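Local coordinates for uncharacterized aldehyde dehydrogenase AldY (Bacillus subtilis, PDB 4DNG), which probably oxidises aldehydes to carboxylates with NAD(+) as cofactor, and may help protect the cell against stress from ethanol and related compounds, at residues I87-I99 with Q319-N331. Residues are numbered along the deposited sequence; the frame is centred on the assembly and turned at random.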
ATOM      1  N   ILE A  87       6.054 -29.018 -18.663  1.00 72.74           N
ATOM      2  CA  ILE A  87       6.948 -28.190 -19.479  1.00 72.64           C
ATOM      3  C   ILE A  87       6.444 -28.130 -20.930  1.00 73.00           C
ATOM      4  O   ILE A  87       6.272 -27.055 -21.506  1.00 70.02           O
ATOM      5  CB  ILE A  87       8.431 -28.639 -19.330  1.00 72.90           C
ATOM      6  CG1 ILE A  87       8.973 -28.170 -17.964  1.00 71.53           C
ATOM      7  CG2 ILE A  87       9.316 -28.117 -20.469  1.00 67.70           C
ATOM      8  CD1 ILE A  87      10.336 -28.713 -17.577  1.00 69.38           C
ATOM      9  N   MET A  88       6.149 -29.296 -21.483  1.00 76.22           N
ATOM     10  CA  MET A  88       5.543 -29.400 -22.799  1.00 72.42           C
ATOM     11  C   MET A  88       4.303 -28.533 -22.916  1.00 71.06           C
ATOM     12  O   MET A  88       4.207 -27.733 -23.843  1.00 75.92           O
ATOM     13  CB  MET A  88       5.215 -30.858 -23.145  1.00 71.32           C
ATOM     14  CG  MET A  88       4.871 -31.059 -24.617  1.00 84.07           C
ATOM     15  SD  MET A  88       6.119 -30.388 -25.753  1.00 95.11           S
ATOM     16  CE  MET A  88       7.361 -31.684 -25.708  1.00 96.64           C
ATOM     17  N   MET A  89       3.371 -28.679 -21.973  1.00 68.62           N
ATOM     18  CA  MET A  89       2.129 -27.901 -21.992  1.00 72.14           C
ATOM     19  C   MET A  89       2.327 -26.368 -21.874  1.00 67.96           C
ATOM     20  O   MET A  89       1.679 -25.610 -22.604  1.00 67.38           O
ATOM     21  CB  MET A  89       1.133 -28.426 -20.956  1.00 78.91           C
ATOM     22  CG  MET A  89      -0.232 -27.736 -20.996  1.00 86.63           C
ATOM     23  SD  MET A  89      -1.138 -27.862 -22.555  1.00 85.69           S
ATOM     24  CE  MET A  89      -1.406 -29.626 -22.638  1.00 83.90           C
ATOM     25  N   ILE A  90       3.221 -25.924 -20.980  1.00 63.94           N
ATOM     26  CA  ILE A  90       3.583 -24.503 -20.902  1.00 61.31           C
ATOM     27  C   ILE A  90       4.083 -24.006 -22.253  1.00 60.45           C
ATOM     28  O   ILE A  90       3.703 -22.932 -22.691  1.00 60.93           O
ATOM     29  CB  ILE A  90       4.669 -24.200 -19.837  1.00 62.16           C
ATOM     30  CG1 ILE A  90       4.130 -24.425 -18.412  1.00 62.83           C
ATOM     31  CG2 ILE A  90       5.162 -22.762 -19.968  1.00 52.17           C
ATOM     32  CD1 ILE A  90       5.231 -24.638 -17.394  1.00 59.09           C
ATOM     33  N   ALA A  91       4.946 -24.786 -22.897  1.00 59.09           N
ATOM     34  CA  ALA A  91       5.418 -24.456 -24.228  1.00 65.75           C
ATOM     35  C   ALA A  91       4.260 -24.371 -25.252  1.00 68.59           C
ATOM     36  O   ALA A  91       4.101 -23.344 -25.910  1.00 65.65           O
ATOM     37  CB  ALA A  91       6.483 -25.449 -24.680  1.00 69.18           C
ATOM     38  N   ARG A  92       3.435 -25.415 -25.340  1.00 71.24           N
ATOM     39  CA  ARG A  92       2.329 -25.447 -26.313  1.00 73.53           C
ATOM     40  C   ARG A  92       1.371 -24.270 -26.167  1.00 73.89           C
ATOM     41  O   ARG A  92       0.984 -23.668 -27.164  1.00 71.67           O
ATOM     42  CB  ARG A  92       1.531 -26.754 -26.248  1.00 76.65           C
ATOM     43  CG  ARG A  92       2.350 -27.997 -25.930  1.00 84.01           C
ATOM     44  CD  ARG A  92       1.940 -29.216 -26.749  1.00 91.57           C
ATOM     45  NE  ARG A  92       0.605 -29.749 -26.452  1.00 90.96           N
ATOM     46  CZ  ARG A  92      -0.476 -29.540 -27.204  1.00 89.90           C
ATOM     47  NH1 ARG A  92      -0.391 -28.780 -28.292  1.00101.39           N
ATOM     48  NH2 ARG A  92      -1.647 -30.080 -26.869  1.00 77.52           N
ATOM     49  N   GLU A  93       1.010 -23.931 -24.931  1.00 70.19           N
ATOM     50  CA  GLU A  93      -0.082 -22.972 -24.690  1.00 68.87           C
ATOM     51  C   GLU A  93       0.398 -21.564 -24.886  1.00 66.63           C
ATOM     52  O   GLU A  93      -0.333 -20.684 -25.332  1.00 67.58           O
ATOM     53  CB  GLU A  93      -0.628 -23.113 -23.267  1.00 60.60           C
ATOM     54  CG  GLU A  93      -1.956 -22.417 -23.047  1.00 61.24           C
ATOM     55  CD  GLU A  93      -2.506 -22.568 -21.631  1.00 72.18           C
ATOM     56  OE1 GLU A  93      -1.719 -22.603 -20.653  1.00 66.54           O
ATOM     57  OE2 GLU A  93      -3.748 -22.641 -21.488  1.00 84.09           O
ATOM     58  N   THR A  94       1.670 -21.404 -24.582  1.00 66.80           N
ATOM     59  CA  THR A  94       2.283 -20.140 -24.270  1.00 62.51           C
ATOM     60  C   THR A  94       3.186 -19.676 -25.416  1.00 67.77           C
ATOM     61  O   THR A  94       3.433 -18.485 -25.567  1.00 63.70           O
ATOM     62  CB  THR A  94       3.056 -20.342 -22.951  1.00 60.91           C
ATOM     63  OG1 THR A  94       2.468 -19.563 -21.899  1.00 75.49           O
ATOM     64  CG2 THR A  94       4.472 -20.019 -23.074  1.00 55.77           C
ATOM     65  N   GLY A  95       3.660 -20.618 -26.238  1.00 74.52           N
ATOM     66  CA  GLY A  95       4.580 -20.288 -27.338  1.00 75.24           C
ATOM     67  C   GLY A  95       6.004 -20.057 -26.848  1.00 70.26           C
ATOM     68  O   GLY A  95       6.933 -19.890 -27.634  1.00 70.91           O
ATOM     69  N   GLY A  96       6.165 -20.033 -25.532  1.00 64.27           N
ATOM     70  CA  GLY A  96       7.474 -20.080 -24.909  1.00 59.37           C
ATOM     71  C   GLY A  96       8.179 -21.368 -25.269  1.00 65.73           C
ATOM     72  O   GLY A  96       7.561 -22.414 -25.521  1.00 64.28           O
ATOM     73  N   THR A  97       9.488 -21.259 -25.303  1.00 70.93           N
ATOM     74  CA  THR A  97      10.412 -22.302 -25.689  1.00 70.88           C
ATOM     75  C   THR A  97      10.525 -23.368 -24.564  1.00 75.45           C
ATOM     76  O   THR A  97      10.218 -23.054 -23.398  1.00 70.91           O
ATOM     77  CB  THR A  97      11.725 -21.554 -25.916  1.00 73.90           C
ATOM     78  OG1 THR A  97      11.853 -21.240 -27.310  1.00 78.01           O
ATOM     79  CG2 THR A  97      12.909 -22.299 -25.407  1.00 76.91           C
ATOM     80  N   ILE A  98      10.934 -24.610 -24.896  1.00 68.17           N
ATOM     81  CA  ILE A  98      11.168 -25.636 -23.866  1.00 68.40           C
ATOM     82  C   ILE A  98      12.165 -25.137 -22.816  1.00 72.25           C
ATOM     83  O   ILE A  98      12.003 -25.380 -21.621  1.00 75.22           O
ATOM     84  CB  ILE A  98      11.623 -27.007 -24.438  1.00 75.13           C
ATOM     85  CG1 ILE A  98      10.447 -27.977 -24.536  1.00 79.59           C
ATOM     86  CG2 ILE A  98      12.559 -27.713 -23.460  1.00 73.41           C
ATOM     87  CD1 ILE A  98       9.457 -27.697 -25.631  1.00 79.23           C
ATOM     88  N   ILE A  99      13.191 -24.426 -23.267  1.00 74.02           N
ATOM     89  CA  ILE A  99      14.142 -23.800 -22.353  1.00 78.12           C
ATOM     90  C   ILE A  99      13.461 -22.787 -21.435  1.00 74.97           C
ATOM     91  O   ILE A  99      13.595 -22.877 -20.219  1.00 82.26           O
ATOM     92  CB  ILE A  99      15.322 -23.134 -23.097  1.00 81.99           C
ATOM     93  CG1 ILE A  99      16.139 -24.187 -23.868  1.00 95.22           C
ATOM     94  CG2 ILE A  99      16.217 -22.384 -22.120  1.00 77.18           C
ATOM     95  CD1 ILE A  99      15.571 -24.595 -25.222  1.00 99.44           C
ATOM     96  N   GLN A 319       8.465 -24.262 -31.047  1.00 77.95           N
ATOM     97  CA  GLN A 319       8.902 -24.037 -29.673  1.00 82.08           C
ATOM     98  C   GLN A 319       8.881 -25.326 -28.841  1.00 89.23           C
ATOM     99  O   GLN A 319       9.540 -25.431 -27.798  1.00 89.98           O
ATOM    100  CB  GLN A 319       7.952 -23.030 -29.086  1.00 76.43           C
ATOM    101  CG  GLN A 319       6.646 -23.081 -29.868  1.00 77.45           C
ATOM    102  CD  GLN A 319       5.473 -23.294 -28.969  1.00 81.92           C
ATOM    103  OE1 GLN A 319       4.329 -23.312 -29.410  1.00 84.52           O
ATOM    104  NE2 GLN A 319       5.750 -23.452 -27.684  1.00 87.20           N
ATOM    105  N   THR A 320       8.118 -26.306 -29.310  1.00 88.16           N
ATOM    106  CA  THR A 320       8.110 -27.618 -28.690  1.00 88.63           C
ATOM    107  C   THR A 320       9.399 -28.387 -28.991  1.00 86.99           C
ATOM    108  O   THR A 320       9.674 -29.394 -28.354  1.00 87.95           O
ATOM    109  CB  THR A 320       6.899 -28.438 -29.133  1.00 91.95           C
ATOM    110  OG1 THR A 320       7.074 -28.825 -30.499  1.00 89.03           O
ATOM    111  CG2 THR A 320       5.607 -27.609 -28.962  1.00 90.19           C
ATOM    112  N   ASP A 321      10.186 -27.899 -29.948  1.00 84.63           N
ATOM    113  CA  ASP A 321      11.518 -28.430 -30.241  1.00 88.27           C
ATOM    114  C   ASP A 321      12.506 -27.931 -29.176  1.00 94.28           C
ATOM    115  O   ASP A 321      12.635 -26.718 -28.979  1.00 99.98           O
ATOM    116  CB  ASP A 321      11.923 -27.987 -31.658  1.00 93.18           C
ATOM    117  CG  ASP A 321      13.341 -28.420 -32.070  1.00 96.57           C
ATOM    118  OD1 ASP A 321      14.285 -28.430 -31.247  1.00102.57           O
ATOM    119  OD2 ASP A 321      13.516 -28.704 -33.268  1.00 90.54           O
ATOM    120  N   PRO A 322      13.213 -28.863 -28.486  1.00100.18           N
ATOM    121  CA  PRO A 322      14.091 -28.506 -27.345  1.00 98.98           C
ATOM    122  C   PRO A 322      15.347 -27.675 -27.689  1.00106.42           C
ATOM    123  O   PRO A 322      16.106 -27.316 -26.781  1.00111.99           O
ATOM    124  CB  PRO A 322      14.490 -29.874 -26.756  1.00 93.71           C
ATOM    125  CG  PRO A 322      14.316 -30.841 -27.866  1.00 91.42           C
ATOM    126  CD  PRO A 322      13.216 -30.319 -28.749  1.00 95.54           C
ATOM    127  N   LYS A 323      15.564 -27.376 -28.970  1.00 98.06           N
ATOM    128  CA  LYS A 323      16.678 -26.514 -29.374  1.00102.63           C
ATOM    129  C   LYS A 323      16.236 -25.216 -30.074  1.00101.62           C
ATOM    130  O   LYS A 323      17.044 -24.557 -30.737  1.00106.18           O
ATOM    131  CB  LYS A 323      17.693 -27.283 -30.235  1.00110.62           C
ATOM    132  CG  LYS A 323      18.822 -27.944 -29.450  1.00118.57           C
ATOM    133  CD  LYS A 323      20.125 -27.912 -30.241  1.00122.68           C
ATOM    134  CE  LYS A 323      21.342 -28.175 -29.365  1.00121.95           C
ATOM    135  NZ  LYS A 323      21.702 -29.618 -29.313  1.00117.90           N
ATOM    136  N   THR A 324      14.963 -24.850 -29.923  1.00 87.37           N
ATOM    137  CA  THR A 324      14.466 -23.585 -30.459  1.00 82.50           C
ATOM    138  C   THR A 324      14.574 -22.487 -29.416  1.00 81.66           C
ATOM    139  O   THR A 324      14.317 -22.696 -28.229  1.00 78.97           O
ATOM    140  CB  THR A 324      13.014 -23.672 -30.945  1.00 85.53           C
ATOM    141  OG1 THR A 324      12.874 -24.780 -31.846  1.00 86.23           O
ATOM    142  CG2 THR A 324      12.631 -22.398 -31.678  1.00 85.96           C
ATOM    143  N   VAL A 325      14.959 -21.306 -29.867  1.00 84.00           N
ATOM    144  CA  VAL A 325      15.247 -20.224 -28.953  1.00 83.94           C
ATOM    145  C   VAL A 325      14.161 -19.177 -29.121  1.00 78.48           C
ATOM    146  O   VAL A 325      13.600 -18.681 -28.135  1.00 76.12           O
ATOM    147  CB  VAL A 325      16.673 -19.667 -29.178  1.00 85.91           C
ATOM    148  CG1 VAL A 325      16.922 -18.431 -28.332  1.00 83.57           C
ATOM    149  CG2 VAL A 325      17.717 -20.740 -28.879  1.00 82.47           C
ATOM    150  N   VAL A 326      13.839 -18.889 -30.377  1.00 71.88           N
ATOM    151  CA  VAL A 326      12.826 -17.912 -30.689  1.00 70.09           C
ATOM    152  C   VAL A 326      11.613 -18.641 -31.258  1.00 77.61           C
ATOM    153  O   VAL A 326      11.648 -19.152 -32.388  1.00 82.35           O
ATOM    154  CB  VAL A 326      13.344 -16.820 -31.645  1.00 68.67           C
ATOM    155  CG1 VAL A 326      12.387 -15.648 -31.676  1.00 69.80           C
ATOM    156  CG2 VAL A 326      14.705 -16.331 -31.188  1.00 68.90           C
ATOM    157  N   GLY A 327      10.558 -18.724 -30.441  1.00 65.66           N
ATOM    158  CA  GLY A 327       9.301 -19.296 -30.872  1.00 61.48           C
ATOM    159  C   GLY A 327       8.311 -18.194 -31.219  1.00 66.53           C
ATOM    160  O   GLY A 327       8.687 -17.028 -31.393  1.00 63.07           O
ATOM    161  N   PRO A 328       7.024 -18.553 -31.290  1.00 71.20           N
ATOM    162  CA  PRO A 328       6.023 -17.652 -31.821  1.00 67.48           C
ATOM    163  C   PRO A 328       5.658 -16.611 -30.815  1.00 66.56           C
ATOM    164  O   PRO A 328       5.897 -16.811 -29.629  1.00 72.92           O
ATOM    165  CB  PRO A 328       4.820 -18.572 -32.095  1.00 66.47           C
ATOM    166  CG  PRO A 328       5.079 -19.852 -31.359  1.00 67.54           C
ATOM    167  CD  PRO A 328       6.442 -19.799 -30.752  1.00 70.26           C
ATOM    168  N   LEU A 329       5.104 -15.492 -31.269  1.00 67.06           N
ATOM    169  CA  LEU A 329       4.514 -14.551 -30.309  1.00 68.26           C
ATOM    170  C   LEU A 329       3.131 -15.066 -29.889  1.00 71.10           C
ATOM    171  O   LEU A 329       2.499 -15.827 -30.628  1.00 73.06           O
ATOM    172  CB  LEU A 329       4.440 -13.129 -30.872  1.00 66.09           C
ATOM    173  CG  LEU A 329       5.789 -12.450 -31.123  1.00 75.78           C
ATOM    174  CD1 LEU A 329       5.598 -10.982 -31.488  1.00 81.54           C
ATOM    175  CD2 LEU A 329       6.709 -12.588 -29.912  1.00 67.98           C
ATOM    176  N   ILE A 330       2.675 -14.647 -28.711  1.00 69.57           N
ATOM    177  CA  ILE A 330       1.461 -15.168 -28.096  1.00 69.99           C
ATOM    178  C   ILE A 330       0.215 -15.190 -29.012  1.00 72.66           C
ATOM    179  O   ILE A 330      -0.555 -16.136 -28.980  1.00 72.30           O
ATOM    180  CB  ILE A 330       1.177 -14.420 -26.777  1.00 71.10           C
ATOM    181  CG1 ILE A 330      -0.060 -14.977 -26.035  1.00 70.56           C
ATOM    182  CG2 ILE A 330       1.034 -12.940 -27.061  1.00 69.95           C
ATOM    183  CD1 ILE A 330       0.006 -16.455 -25.682  1.00 67.27           C
ATOM    184  N   ASN A 331       0.040 -14.156 -29.827  1.00 75.96           N
ATOM    185  CA  ASN A 331      -1.066 -14.081 -30.773  1.00 73.85           C
ATOM    186  C   ASN A 331      -0.775 -13.096 -31.924  1.00 80.03           C
ATOM    187  O   ASN A 331       0.273 -12.455 -31.961  1.00 88.32           O
ATOM    188  CB  ASN A 331      -2.360 -13.683 -30.043  1.00 69.47           C
ATOM    189  CG  ASN A 331      -2.284 -12.292 -29.446  1.00 71.64           C
ATOM    190  OD1 ASN A 331      -1.856 -11.347 -30.103  1.00 68.93           O
ATOM    191  ND2 ASN A 331      -2.673 -12.166 -28.183  1.00 72.81           N
TER
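The amide of Gln319 lies with its face against Gly95 CA at the end of helix 83-94, while its NE2 points to two backbone carbonyls. One bond runs to Ala91 O, modelled at only 2.4 Å from NE2, a length too short to trust. The other, weak, runs from NE2 to Gly96 O at 3.0 Å. Ala91 O already accepts from Gly95 N; if the short contact is real, the amide would share that acceptor. A bend at chi2 (126°) turns the amide toward the helix end, and Gln319 O takes a weak bond from Ile98 N at 3.3 Å. With alanine in place of Gln319, Gly96 O would probably lose this donor and a gap would open beside Gly95.

Gly95, just past the helix and with positive phi, has no side chain to crowd Pro328 O. Pro328 CD, for its part, lies 3.2 Å from Gly95 O. Thr97 OG1 donates to Thr324 O at 3.0 Å, coming from above the carbonyl plane, 59° out of it. The Ile98 CD1 methyl presses on the loop, 3.1 Å from Gln319 O, while its CG2 branch faces the Pro322 ring. Ile99 sends CD1 to Pro322 O, 3.2 Å away. At the exposed margin, Met88 has CG anti to its backbone N (chi1 -167°) and bends twice beyond it, bringing SD obliquely to Thr320 CB at 4.0 Å; Thr320 OG1 turns instead to Asp318.

Asp321 OD1 accepts from Lys323 N in an Asx turn, within a type I beta turn from Asp321 to Thr324. The loop between helices 297-313 and 332-347 thus folds round the junction of helices 83-94 and 98-118, consistent with the interface between the catalytic and cofactor-binding domains of the aldehyde dehydrogenase fold.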